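Local coordinates for protein 8-amino-8-demethylriboflavin N,N-dimethyltransferase (Streptomyces davawensis, PDB 4D7K) that catalyses the two successive S-adenosylmethionine-dependent N-methylations that turn 8-amino-8-demethyl-D-riboflavin into the antibiotic roseoflavin, and works as a homodimer, at residues A75-P80 with E85-G90; K35-D40 with S100-T105; T106-P111 with A115-L120; A158-G163 with R189-A194. One frame throughout, in Å; residues are numbered along the deposited sequence.

Contact 1: residues A75-P80 with E85-G90; sequences ALREVP and ELAPMG
Glu85 holds CG between its backbone N and carbonyl carbon (chi1 69°) and runs straight from there, while a bend at chi3 (-60°) turns the Arg77 guanidinium back to meet the carboxylate beside the two strands. NH2 of Arg77 donates to OE2 of Glu85 at 2.6 Å, nearly straight and within the guanidinium plane; NE adds a weak bond to the same oxygen. The planes stand 77° apart, and both donors of this salt bridge use one oxygen, OE2, which NH2 meets from above the carboxylate plane. Leu86 O lies over one guanidinium face without being bonded to it, and Val79 CG2 packs across Glu85 CG at 3.7 Å.

Beneath these groups the backbones form an antiparallel hairpin. Arg77 and Glu85 are a hydrogen-bonded pair, with Arg77 N to Glu85 O at 2.8 Å and Glu85 N to Arg77 O at 3.0 Å. Leu76 and Leu86 follow as a non-hydrogen-bonded pair, their CD2 atoms 4.1 Å apart. Ala87 N then reaches Ala75 O at 3.1 Å, as the chain leaves the strand.

Within the dimerisation domain, strand 83-86 lies between strands 76-79 and 47-48. Leu76 packs on helix 60-72, Ala75 and Met89 on Leu30 of helix 13-35, and Glu78 forms a salt bridge with Lys296 of the second subunit.

Contact 2: residues K35-D40 with S100-T105; sequences KLHLPD and SMRGMT
Lys35 and Arg102 make the nearest backbone approach, yet their CA atoms remain 9.4 Å apart, and one side chain spans the gap. Arg102 does so extended from CG to NE, with CG anti to its own N (chi1 -174°), and brings its guanidinium beside the His37 imidazole, the planes nearly parallel (8°) but the approach oblique. NH2 of Arg102 comes 3.5 Å from His37 NE2, too poorly angled for a hydrogen bond. What holds the guanidinium lies elsewhere: NH2 donates to the carbonyl of Ala34, on helix 13-35, and two waters sit in its plane. One accepts from Arg102 NH2 at 2.7 Å and Lys35 NZ at 3.1 Å; the other links Arg102 NE, at 3.0 Å, to Asp40 OD2, at 2.6 Å. Salt bridges from Lys35 NZ to Glu150, Glu110 and Glu154 would probably offset the nearness of the two cations.

His37, with positive phi, closes helix 13-35 in a Schellman motif and is N-cap of helix 38-41, while Ser100 OG accepts from Arg102 N in an ST turn. Through Arg102 and its waters, helix 102-107 is tied to the junction of helices 13-35 and 38-41, and Glu161 of helix 149-165 bonds to its Gly103 and Met104 amides.

Contact 3: residues T106-P111 with A115-L120; sequences TFFAEP and AAYGDL
Aromatic packing joins Phe108 to Tyr117 across the bend between two helices. The phenol oxygen of Tyr117 approaches the edge of the Phe108 ring, near its plane, 3.4 Å from CE1 and 3.5 Å from CD1. Tyr117 CZ follows at 4.1 Å from Phe108 CD1, so the phenol end of the tyrosine makes the touch. Both side chains turn CG away from their own carbonyl carbons (chi1 -66° for Phe108, -76° for Tyr117), which lets the two rings lean together although their CA atoms are 8.8 Å apart. One face of the Phe108 ring carries the edge of its neighbour Phe107, whose CD2 stands over the ring centre. The second subunit completes the cluster: its Lys25 makes a cation-pi contact with Phe108, and its Phe28 ring meets that of Tyr117.

Hydrogen bonding across the segments is a matter of main chain. Ala115 N donates to Pro111 O at 2.9 Å, an i to i+4 bond in the first turn of helix 111-118, whose N-cap is Glu110. Ala115 CB lies 3.2 Å from the same carbonyl oxygen, within that first turn.

Polar side chains find their partners beyond the two segments. Glu110 bonds to Tyr31 of helix 13-35, whereas Tyr117 OH bonds to Asp301 of helix 293-305. A buried phenol oxygen therefore has Asp301 as its polar partner and lies beside the ring-edge hydrogens of Phe108, a placement that is probably mildly favourable and sits at the dimer interface.

Contact 4: residues A158-G163 with R189-A194; sequences AMVEFG and RGQFLA
Gln191 and Val160 make the close part of this contact, through one hydrogen bond. Gln191 carries CG anti to its backbone N (chi1 -171°) and is stretched straight beyond it, and this extended chain delivers the amide to the side of helix 149-165. There NE2 donates to Val160 O at 3.2 Å, with an angle of 165° at the hydrogen and the acceptor close to the amide plane, which would favour this rotation of the amide. The other end of the amide, OE1, lies 4.2 Å from CA of Gly163, where the missing side chain allows the helix to be approached. Val160 CG1 flanks the same amide, 3.7 Å from NE2.

The looser part of this surface contact is the arginine's. Arg189 NH2 comes 3.9 Å from Val160 CG1, a van der Waals touch, the two side chains crossing at about a right angle; nothing polar joins them. The arginine is partly exposed, and it also packs on Ser216 and Phe220 of helix 214-223. Its side chain is about 8 Å from that of Asp209, a predicted S-adenosylmethionine-binding residue.

Arg189 and Gly190 belong to the glycine-rich loop that follows strand 181-185, a hallmark of class I methyltransferases, and Gly190, at positive phi, is the N-cap of helix 191-199. That helix rests on the central sheet, Leu193 against strand 181-185 and Phe192 against strand 247-251, while on the opposing helix 149-165 Phe162 packs against Tyr18 of the second subunit.

How the contacts relate
From the N terminus, helix 13-35 leads into residues 35-40, and contact 2 closes the longest loop here when residues 100-105 return to them. Contact 1, a short hairpin, closes within that loop and touches contact 2 where Pro39 packs on Leu86 and Gly90. Contact 3 follows in series, closing a span of only three residues, 112-114, and a salt bridge joins it to contact 2. Contact 4 comes last and closes a loop of 25 residues, 164-188, with Phe162 touching Phe108 of contact 3. No loops cross. Together they pass from the dimerisation domain, through the helices that lie against the second subunit, to the cofactor-binding methyltransferase domain.

Contact 1: residues A75-P80 with E85-G90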
loop_
_atom_site.group_PDB
_atom_site.type_symbol
_atom_site.label_atom_id
_atom_site.label_comp_id
_atom_site.label_asym_id
_atom_site.label_seq_id
_atom_site.Cartn_x
_atom_site.Cartn_y
_atom_site.Cartn_z
ATOM N N ALA A 75 -1.967 -9.869 -11.899
ATOM C CA ALA A 75 -0.731 -9.514 -12.589
ATOM C C ALA A 75 -0.268 -10.662 -13.491
ATOM O O ALA A 75 0.260 -10.436 -14.580
ATOM C CB ALA A 75 0.345 -9.147 -11.589
ATOM N N LEU A 76 -0.471 -11.891 -13.027
ATOM C CA LEU A 76 -0.190 -13.083 -13.820
ATOM C C LEU A 76 -1.471 -13.896 -14.001
ATOM O O LEU A 76 -2.515 -13.542 -13.455
ATOM C CB LEU A 76 0.882 -13.949 -13.155
ATOM C CG LEU A 76 2.247 -13.367 -12.757
ATOM C CD1 LEU A 76 3.057 -14.425 -12.038
ATOM C CD2 LEU A 76 3.018 -12.869 -13.958
ATOM N N ARG A 77 -1.381 -14.979 -14.768
ATOM C CA ARG A 77 -2.472 -15.945 -14.899
ATOM C C ARG A 77 -1.973 -17.346 -14.581
ATOM O O ARG A 77 -0.902 -17.743 -15.033
ATOM C CB ARG A 77 -3.066 -15.939 -16.311
ATOM C CG ARG A 77 -3.932 -14.749 -16.642
ATOM C CD ARG A 77 -4.706 -15.010 -17.926
ATOM N NE ARG A 77 -3.824 -15.239 -19.068
ATOM C CZ ARG A 77 -3.498 -14.303 -19.951
ATOM N NH1 ARG A 77 -3.989 -13.079 -19.824
ATOM N NH2 ARG A 77 -2.693 -14.592 -20.966
ATOM N N GLU A 78 -2.746 -18.097 -13.808
ATOM C CA GLU A 78 -2.434 -19.499 -13.585
ATOM C C GLU A 78 -2.777 -20.286 -14.844
ATOM O O GLU A 78 -3.789 -20.023 -15.486
ATOM C CB GLU A 78 -3.192 -20.045 -12.380
ATOM C CG GLU A 78 -2.720 -19.487 -11.056
ATOM C CD GLU A 78 -3.330 -20.209 -9.876
ATOM O OE1 GLU A 78 -2.932 -21.364 -9.616
ATOM O OE2 GLU A 78 -4.207 -19.619 -9.210
ATOM N N VAL A 79 -1.927 -21.246 -15.190
ATOM C CA VAL A 79 -2.046 -21.978 -16.444
ATOM C C VAL A 79 -1.760 -23.464 -16.207
ATOM O O VAL A 79 -0.824 -23.798 -15.478
ATOM C CB VAL A 79 -1.081 -21.387 -17.508
ATOM C CG1 VAL A 79 -0.650 -22.429 -18.534
ATOM C CG2 VAL A 79 -1.714 -20.176 -18.176
ATOM N N PRO A 80 -2.576 -24.354 -16.808
ATOM C CA PRO A 80 -2.501 -25.813 -16.637
ATOM C C PRO A 80 -1.085 -26.384 -16.632
ATOM O O PRO A 80 -0.213 -25.902 -17.360
ATOM C CB PRO A 80 -3.295 -26.354 -17.844
ATOM C CG PRO A 80 -3.699 -25.144 -18.662
ATOM C CD PRO A 80 -3.676 -23.990 -17.713
ATOM N N GLU A 85 1.600 -17.340 -16.726
ATOM C CA GLU A 85 1.894 -16.470 -17.853
ATOM C C GLU A 85 1.443 -15.053 -17.530
ATOM O O GLU A 85 0.838 -14.813 -16.489
ATOM C CB GLU A 85 1.229 -16.980 -19.134
ATOM C CG GLU A 85 -0.286 -16.889 -19.174
ATOM C CD GLU A 85 -0.850 -17.420 -20.485
ATOM O OE1 GLU A 85 -0.125 -18.177 -21.165
ATOM O OE2 GLU A 85 -2.003 -17.083 -20.840
ATOM N N LEU A 86 1.744 -14.121 -18.425
ATOM C CA LEU A 86 1.476 -12.707 -18.190
ATOM C C LEU A 86 0.013 -12.313 -18.358
ATOM O O LEU A 86 -0.589 -12.570 -19.395
ATOM C CB LEU A 86 2.327 -11.856 -19.135
ATOM C CG LEU A 86 3.811 -11.716 -18.798
ATOM C CD1 LEU A 86 4.527 -10.971 -19.910
ATOM C CD2 LEU A 86 3.991 -10.999 -17.463
ATOM N N ALA A 87 -0.545 -11.675 -17.334
ATOM C CA ALA A 87 -1.798 -10.937 -17.478
ATOM C C ALA A 87 -1.431 -9.513 -17.915
ATOM O O ALA A 87 -0.265 -9.132 -17.812
ATOM C CB ALA A 87 -2.588 -10.938 -16.162
ATOM N N PRO A 88 -2.405 -8.726 -18.413
ATOM C CA PRO A 88 -2.089 -7.363 -18.872
ATOM C C PRO A 88 -1.302 -6.488 -17.881
ATOM O O PRO A 88 -0.398 -5.770 -18.304
ATOM C CB PRO A 88 -3.474 -6.761 -19.125
ATOM C CG PRO A 88 -4.302 -7.935 -19.547
ATOM C CD PRO A 88 -3.802 -9.096 -18.719
ATOM N N MET A 89 -1.630 -6.545 -16.593
ATOM C CA MET A 89 -0.967 -5.687 -15.616
ATOM C C MET A 89 0.497 -6.093 -15.411
ATOM O O MET A 89 1.372 -5.240 -15.251
ATOM C CB MET A 89 -1.728 -5.720 -14.284
ATOM C CG MET A 89 -1.430 -4.550 -13.365
ATOM S SD MET A 89 -2.489 -4.491 -11.897
ATOM C CE MET A 89 -1.826 -5.866 -10.963
ATOM N N GLY A 90 0.765 -7.396 -15.422
ATOM C CA GLY A 90 2.128 -7.888 -15.307
ATOM C C GLY A 90 2.983 -7.517 -16.507
ATOM O O GLY A 90 4.199 -7.321 -16.390
#

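Contact 2: residues K35-D40 with S100-T105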
loop_
_atom_site.group_PDB
_atom_site.type_symbol
_atom_site.label_atom_id
_atom_site.label_comp_id
_atom_site.label_asym_id
_atom_site.label_seq_id
_atom_site.Cartn_x
_atom_site.Cartn_y
_atom_site.Cartn_z
ATOM N N LYS A 35 11.244 -7.530 -9.050
ATOM C CA LYS A 35 12.651 -7.669 -8.662
ATOM C C LYS A 35 13.223 -9.016 -9.096
ATOM O O LYS A 35 14.416 -9.139 -9.348
ATOM C CB LYS A 35 12.829 -7.501 -7.148
ATOM C CG LYS A 35 12.440 -6.129 -6.605
ATOM C CD LYS A 35 13.251 -5.007 -7.229
ATOM C CE LYS A 35 14.706 -5.072 -6.798
ATOM N NZ LYS A 35 15.444 -3.875 -7.279
ATOM N N LEU A 36 12.365 -10.025 -9.181
ATOM C CA LEU A 36 12.799 -11.341 -9.611
ATOM C C LEU A 36 12.793 -11.439 -11.133
ATOM O O LEU A 36 13.135 -12.478 -11.695
ATOM C CB LEU A 36 11.909 -12.419 -9.001
ATOM C CG LEU A 36 12.151 -12.676 -7.516
ATOM C CD1 LEU A 36 11.017 -13.499 -6.944
ATOM C CD2 LEU A 36 13.477 -13.392 -7.332
ATOM N N HIS A 37 12.396 -10.348 -11.786
ATOM C CA HIS A 37 12.322 -10.267 -13.245
ATOM C C HIS A 37 11.437 -11.359 -13.839
ATOM O O HIS A 37 11.639 -11.797 -14.974
ATOM C CB HIS A 37 13.729 -10.319 -13.852
ATOM C CG HIS A 37 14.525 -9.072 -13.612
ATOM N ND1 HIS A 37 15.513 -8.992 -12.658
ATOM C CD2 HIS A 37 14.445 -7.846 -14.181
ATOM C CE1 HIS A 37 16.027 -7.772 -12.663
ATOM N NE2 HIS A 37 15.396 -7.059 -13.574
ATOM N N LEU A 38 10.448 -11.784 -13.062
ATOM C CA LEU A 38 9.448 -12.739 -13.527
ATOM C C LEU A 38 8.676 -12.270 -14.767
ATOM O O LEU A 38 8.411 -13.085 -15.651
ATOM C CB LEU A 38 8.470 -13.066 -12.397
ATOM C CG LEU A 38 9.104 -13.874 -11.266
ATOM C CD1 LEU A 38 8.150 -14.048 -10.100
ATOM C CD2 LEU A 38 9.555 -15.224 -11.782
ATOM N N PRO A 39 8.312 -10.969 -14.851
ATOM C CA PRO A 39 7.616 -10.583 -16.085
ATOM C C PRO A 39 8.476 -10.775 -17.322
ATOM O O PRO A 39 7.975 -11.204 -18.360
ATOM C CB PRO A 39 7.320 -9.097 -15.874
ATOM C CG PRO A 39 7.344 -8.905 -14.401
ATOM C CD PRO A 39 8.401 -9.837 -13.911
ATOM N N ASP A 40 9.761 -10.457 -17.199
ATOM C CA ASP A 40 10.696 -10.576 -18.307
ATOM C C ASP A 40 10.966 -12.046 -18.645
ATOM O O ASP A 40 11.131 -12.412 -19.813
ATOM C CB ASP A 40 11.998 -9.842 -17.967
ATOM C CG ASP A 40 11.757 -8.399 -17.531
ATOM O OD1 ASP A 40 11.718 -7.509 -18.405
ATOM O OD2 ASP A 40 11.598 -8.155 -16.316
ATOM N N SER A 100 5.934 1.015 -20.139
ATOM C CA SER A 100 6.317 0.347 -18.897
ATOM C C SER A 100 5.998 1.166 -17.656
ATOM O O SER A 100 6.004 2.391 -17.694
ATOM C CB SER A 100 7.813 0.019 -18.911
ATOM O OG SER A 100 8.287 -0.248 -17.600
ATOM N N MET A 101 5.719 0.471 -16.556
ATOM C CA MET A 101 5.447 1.110 -15.275
ATOM C C MET A 101 6.194 0.380 -14.163
ATOM O O MET A 101 5.777 0.392 -13.007
ATOM C CB MET A 101 3.938 1.137 -14.997
ATOM C CG MET A 101 3.184 2.089 -15.931
ATOM S SD MET A 101 1.393 2.101 -15.736
ATOM C CE MET A 101 1.228 2.967 -14.177
ATOM N N ARG A 102 7.301 -0.259 -14.529
ATOM C CA ARG A 102 8.103 -1.026 -13.588
ATOM C C ARG A 102 8.809 -0.098 -12.617
ATOM O O ARG A 102 9.033 -0.449 -11.459
ATOM C CB ARG A 102 9.131 -1.894 -14.328
ATOM C CG ARG A 102 9.907 -2.846 -13.432
ATOM C CD ARG A 102 10.998 -3.587 -14.194
ATOM N NE ARG A 102 11.705 -4.523 -13.322
ATOM C CZ ARG A 102 12.653 -4.169 -12.457
ATOM N NH1 ARG A 102 13.019 -2.896 -12.345
ATOM N NH2 ARG A 102 13.235 -5.091 -11.701
ATOM N N GLY A 103 9.158 1.090 -13.104
ATOM C CA GLY A 103 9.890 2.058 -12.309
ATOM C C GLY A 103 9.172 2.481 -11.043
ATOM O O GLY A 103 9.721 2.388 -9.946
ATOM N N MET A 104 7.933 2.939 -11.187
ATOM C CA MET A 104 7.170 3.413 -10.039
ATOM C C MET A 104 6.785 2.267 -9.102
ATOM O O MET A 104 6.605 2.468 -7.902
ATOM C CB MET A 104 5.914 4.157 -10.497
ATOM C CG MET A 104 4.801 3.251 -10.986
ATOM S SD MET A 104 3.241 4.124 -11.208
ATOM C CE MET A 104 3.676 5.269 -12.516
ATOM N N THR A 105 6.675 1.061 -9.650
ATOM C CA THR A 105 6.218 -0.084 -8.875
ATOM C C THR A 105 7.350 -0.654 -8.013
ATOM O O THR A 105 7.098 -1.224 -6.954
ATOM C CB THR A 105 5.629 -1.170 -9.808
ATOM O OG1 THR A 105 4.596 -0.586 -10.611
ATOM C CG2 THR A 105 5.033 -2.318 -9.016
HETATM O O HOH W 1 15.519 -4.830 -10.275
HETATM O O HOH W 2 10.314 -6.966 -14.431
#

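Contact 3: residues T106-P111 with A115-L120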
loop_
_atom_site.group_PDB
_atom_site.type_symbol
_atom_site.label_atom_id
_atom_site.label_comp_id
_atom_site.label_asym_id
_atom_site.label_seq_id
_atom_site.Cartn_x
_atom_site.Cartn_y
_atom_site.Cartn_z
ATOM N N THR A 106 8.595 -0.473 -8.448
ATOM C CA THR A 106 9.742 -0.961 -7.687
ATOM C C THR A 106 10.375 0.091 -6.769
ATOM O O THR A 106 10.774 -0.232 -5.651
ATOM C CB THR A 106 10.850 -1.506 -8.613
ATOM O OG1 THR A 106 11.202 -0.512 -9.584
ATOM C CG2 THR A 106 10.378 -2.765 -9.325
ATOM N N PHE A 107 10.470 1.335 -7.234
ATOM C CA PHE A 107 11.206 2.359 -6.486
ATOM C C PHE A 107 10.633 2.624 -5.100
ATOM O O PHE A 107 11.369 2.649 -4.112
ATOM C CB PHE A 107 11.256 3.682 -7.254
ATOM C CG PHE A 107 11.874 4.806 -6.461
ATOM C CD1 PHE A 107 13.244 4.867 -6.274
ATOM C CD2 PHE A 107 11.084 5.786 -5.881
ATOM C CE1 PHE A 107 13.815 5.891 -5.532
ATOM C CE2 PHE A 107 11.650 6.811 -5.137
ATOM C CZ PHE A 107 13.016 6.863 -4.965
ATOM N N PHE A 108 9.320 2.827 -5.029
ATOM C CA PHE A 108 8.671 3.219 -3.779
ATOM C C PHE A 108 8.535 2.065 -2.791
ATOM O O PHE A 108 7.982 2.234 -1.704
ATOM C CB PHE A 108 7.297 3.832 -4.073
ATOM C CG PHE A 108 7.376 5.122 -4.829
ATOM C CD1 PHE A 108 7.604 6.316 -4.163
ATOM C CD2 PHE A 108 7.273 5.138 -6.208
ATOM C CE1 PHE A 108 7.703 7.505 -4.855
ATOM C CE2 PHE A 108 7.372 6.323 -6.909
ATOM C CZ PHE A 108 7.586 7.509 -6.232
ATOM N N ALA A 109 9.046 0.897 -3.164
ATOM C CA ALA A 109 8.993 -0.265 -2.286
ATOM C C ALA A 109 10.391 -0.771 -1.985
ATOM O O ALA A 109 10.559 -1.793 -1.325
ATOM C CB ALA A 109 8.149 -1.364 -2.903
ATOM N N GLU A 110 11.396 -0.055 -2.477
ATOM C CA GLU A 110 12.771 -0.368 -2.129
ATOM C C GLU A 110 12.961 -0.123 -0.636
ATOM O O GLU A 110 12.380 0.814 -0.086
ATOM C CB GLU A 110 13.751 0.469 -2.955
ATOM C CG GLU A 110 13.774 0.140 -4.448
ATOM C CD GLU A 110 14.435 -1.193 -4.753
ATOM O OE1 GLU A 110 14.933 -1.850 -3.816
ATOM O OE2 GLU A 110 14.464 -1.587 -5.937
ATOM N N PRO A 111 13.762 -0.974 0.028
ATOM C CA PRO A 111 13.976 -0.902 1.479
ATOM C C PRO A 111 14.406 0.483 1.960
ATOM O O PRO A 111 13.844 0.983 2.934
ATOM C CB PRO A 111 15.086 -1.935 1.725
ATOM C CG PRO A 111 15.686 -2.208 0.375
ATOM C CD PRO A 111 14.550 -2.057 -0.583
ATOM N N ALA A 115 11.730 2.614 4.044
ATOM C CA ALA A 115 12.119 3.007 5.394
ATOM C C ALA A 115 11.922 4.504 5.632
ATOM O O ALA A 115 11.717 4.937 6.766
ATOM C CB ALA A 115 13.557 2.623 5.654
ATOM N N ALA A 116 11.987 5.286 4.559
ATOM C CA ALA A 116 11.773 6.726 4.651
ATOM C C ALA A 116 10.304 7.046 4.906
ATOM O O ALA A 116 9.981 7.858 5.773
ATOM C CB ALA A 116 12.254 7.412 3.384
ATOM N N TYR A 117 9.414 6.405 4.150
ATOM C CA TYR A 117 7.978 6.577 4.353
ATOM C C TYR A 117 7.550 6.099 5.745
ATOM O O TYR A 117 6.537 6.547 6.279
ATOM C CB TYR A 117 7.191 5.849 3.256
ATOM C CG TYR A 117 7.210 6.593 1.938
ATOM C CD1 TYR A 117 8.319 6.533 1.103
ATOM C CD2 TYR A 117 6.137 7.378 1.546
ATOM C CE1 TYR A 117 8.352 7.227 -0.089
ATOM C CE2 TYR A 117 6.158 8.073 0.355
ATOM C CZ TYR A 117 7.269 7.993 -0.459
ATOM O OH TYR A 117 7.297 8.685 -1.646
ATOM N N GLY A 118 8.334 5.202 6.335
ATOM C CA GLY A 118 8.085 4.755 7.693
ATOM C C GLY A 118 8.445 5.810 8.724
ATOM O O GLY A 118 7.775 5.941 9.751
ATOM N N ASP A 119 9.502 6.571 8.442
ATOM C CA ASP A 119 9.975 7.620 9.347
ATOM C C ASP A 119 9.207 8.930 9.182
ATOM O O ASP A 119 9.699 10.000 9.546
ATOM C CB ASP A 119 11.465 7.874 9.129
ATOM C CG ASP A 119 12.312 7.406 10.292
ATOM O OD1 ASP A 119 11.777 7.299 11.416
ATOM O OD2 ASP A 119 13.517 7.152 10.081
ATOM N N LEU A 120 7.998 8.833 8.639
ATOM C CA LEU A 120 7.162 9.999 8.381
ATOM C C LEU A 120 6.812 10.738 9.671
ATOM O O LEU A 120 6.656 11.960 9.678
ATOM C CB LEU A 120 5.893 9.571 7.647
ATOM C CG LEU A 120 4.866 10.646 7.307
ATOM C CD1 LEU A 120 5.472 11.667 6.369
ATOM C CD2 LEU A 120 3.633 10.007 6.693
#

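Contact 4: residues A158-G163 with R189-A194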
loop_
_atom_site.group_PDB
_atom_site.type_symbol
_atom_site.label_atom_id
_atom_site.label_comp_id
_atom_site.label_asym_id
_atom_site.label_seq_id
_atom_site.Cartn_x
_atom_site.Cartn_y
_atom_site.Cartn_z
ATOM N N ALA A 158 10.514 5.860 -13.093
ATOM C CA ALA A 158 9.330 6.329 -12.384
ATOM C C ALA A 158 8.926 7.735 -12.836
ATOM O O ALA A 158 7.750 7.985 -13.104
ATOM C CB ALA A 158 9.567 6.307 -10.890
ATOM N N MET A 159 9.904 8.636 -12.932
ATOM C CA MET A 159 9.661 10.019 -13.353
ATOM C C MET A 159 9.183 10.110 -14.800
ATOM O O MET A 159 8.370 10.971 -15.141
ATOM C CB MET A 159 10.925 10.870 -13.183
ATOM C CG MET A 159 11.356 11.081 -11.746
ATOM S SD MET A 159 10.055 11.860 -10.770
ATOM C CE MET A 159 9.613 10.524 -9.662
ATOM N N VAL A 160 9.704 9.235 -15.655
ATOM C CA VAL A 160 9.244 9.169 -17.042
ATOM C C VAL A 160 7.802 8.674 -17.078
ATOM O O VAL A 160 6.977 9.191 -17.833
ATOM C CB VAL A 160 10.139 8.245 -17.901
ATOM C CG1 VAL A 160 9.500 7.976 -19.269
ATOM C CG2 VAL A 160 11.533 8.846 -18.056
ATOM N N GLU A 161 7.501 7.685 -16.236
ATOM C CA GLU A 161 6.174 7.079 -16.181
ATOM C C GLU A 161 5.104 8.064 -15.696
ATOM O O GLU A 161 4.016 8.135 -16.271
ATOM C CB GLU A 161 6.204 5.836 -15.286
ATOM C CG GLU A 161 7.057 4.714 -15.866
ATOM C CD GLU A 161 7.560 3.737 -14.820
ATOM O OE1 GLU A 161 7.162 3.862 -13.644
ATOM O OE2 GLU A 161 8.351 2.834 -15.178
ATOM N N PHE A 162 5.411 8.816 -14.642
ATOM C CA PHE A 162 4.497 9.838 -14.140
ATOM C C PHE A 162 4.258 10.922 -15.190
ATOM O O PHE A 162 3.155 11.448 -15.310
ATOM C CB PHE A 162 5.035 10.464 -12.851
ATOM C CG PHE A 162 4.970 9.550 -11.657
ATOM C CD1 PHE A 162 3.829 8.813 -11.388
ATOM C CD2 PHE A 162 6.053 9.428 -10.805
ATOM C CE1 PHE A 162 3.772 7.973 -10.288
ATOM C CE2 PHE A 162 6.001 8.590 -9.706
ATOM C CZ PHE A 162 4.860 7.863 -9.449
ATOM N N GLY A 163 5.296 11.248 -15.950
ATOM C CA GLY A 163 5.166 12.205 -17.031
ATOM C C GLY A 163 4.240 11.707 -18.127
ATOM O O GLY A 163 3.457 12.471 -18.687
ATOM N N ARG A 189 14.931 15.536 -21.210
ATOM C CA ARG A 189 15.213 14.966 -22.524
ATOM C C ARG A 189 14.259 15.499 -23.593
ATOM O O ARG A 189 14.459 15.263 -24.783
ATOM C CB ARG A 189 15.143 13.437 -22.470
ATOM C CG ARG A 189 13.771 12.883 -22.132
ATOM C CD ARG A 189 13.747 11.365 -22.246
ATOM N NE ARG A 189 12.383 10.855 -22.374
ATOM C CZ ARG A 189 12.076 9.583 -22.602
ATOM N NH1 ARG A 189 13.035 8.676 -22.724
ATOM N NH2 ARG A 189 10.806 9.215 -22.707
ATOM N N GLY A 190 13.222 16.215 -23.164
ATOM C CA GLY A 190 12.308 16.857 -24.093
ATOM C C GLY A 190 10.928 16.229 -24.164
ATOM O O GLY A 190 10.179 16.481 -25.108
ATOM N N GLN A 191 10.591 15.429 -23.157
ATOM C CA GLN A 191 9.335 14.682 -23.125
ATOM C C GLN A 191 8.110 15.588 -23.222
ATOM O O GLN A 191 7.267 15.413 -24.103
ATOM C CB GLN A 191 9.265 13.842 -21.847
ATOM C CG GLN A 191 8.107 12.859 -21.779
ATOM C CD GLN A 191 8.105 12.058 -20.485
ATOM O OE1 GLN A 191 8.572 12.531 -19.450
ATOM N NE2 GLN A 191 7.587 10.839 -20.543
ATOM N N PHE A 192 8.018 16.556 -22.317
ATOM C CA PHE A 192 6.899 17.493 -22.319
ATOM C C PHE A 192 6.849 18.311 -23.604
ATOM O O PHE A 192 5.803 18.417 -24.245
ATOM C CB PHE A 192 6.979 18.436 -21.116
ATOM C CG PHE A 192 5.931 19.511 -21.124
ATOM C CD1 PHE A 192 4.616 19.211 -20.814
ATOM C CD2 PHE A 192 6.258 20.816 -21.445
ATOM C CE1 PHE A 192 3.645 20.195 -20.822
ATOM C CE2 PHE A 192 5.291 21.805 -21.455
ATOM C CZ PHE A 192 3.984 21.494 -21.142
ATOM N N LEU A 193 7.989 18.893 -23.966
ATOM C CA LEU A 193 8.109 19.692 -25.181
ATOM C C LEU A 193 7.660 18.916 -26.415
ATOM O O LEU A 193 7.006 19.472 -27.301
ATOM C CB LEU A 193 9.554 20.164 -25.357
ATOM C CG LEU A 193 9.845 21.137 -26.495
ATOM C CD1 LEU A 193 9.034 22.405 -26.313
ATOM C CD2 LEU A 193 11.333 21.450 -26.554
ATOM N N ALA A 194 8.005 17.630 -26.462
ATOM C CA ALA A 194 7.604 16.759 -27.567
ATOM C C ALA A 194 6.089 16.592 -27.631
ATOM O O ALA A 194 5.500 16.606 -28.714
ATOM C CB ALA A 194 8.274 15.401 -27.446
#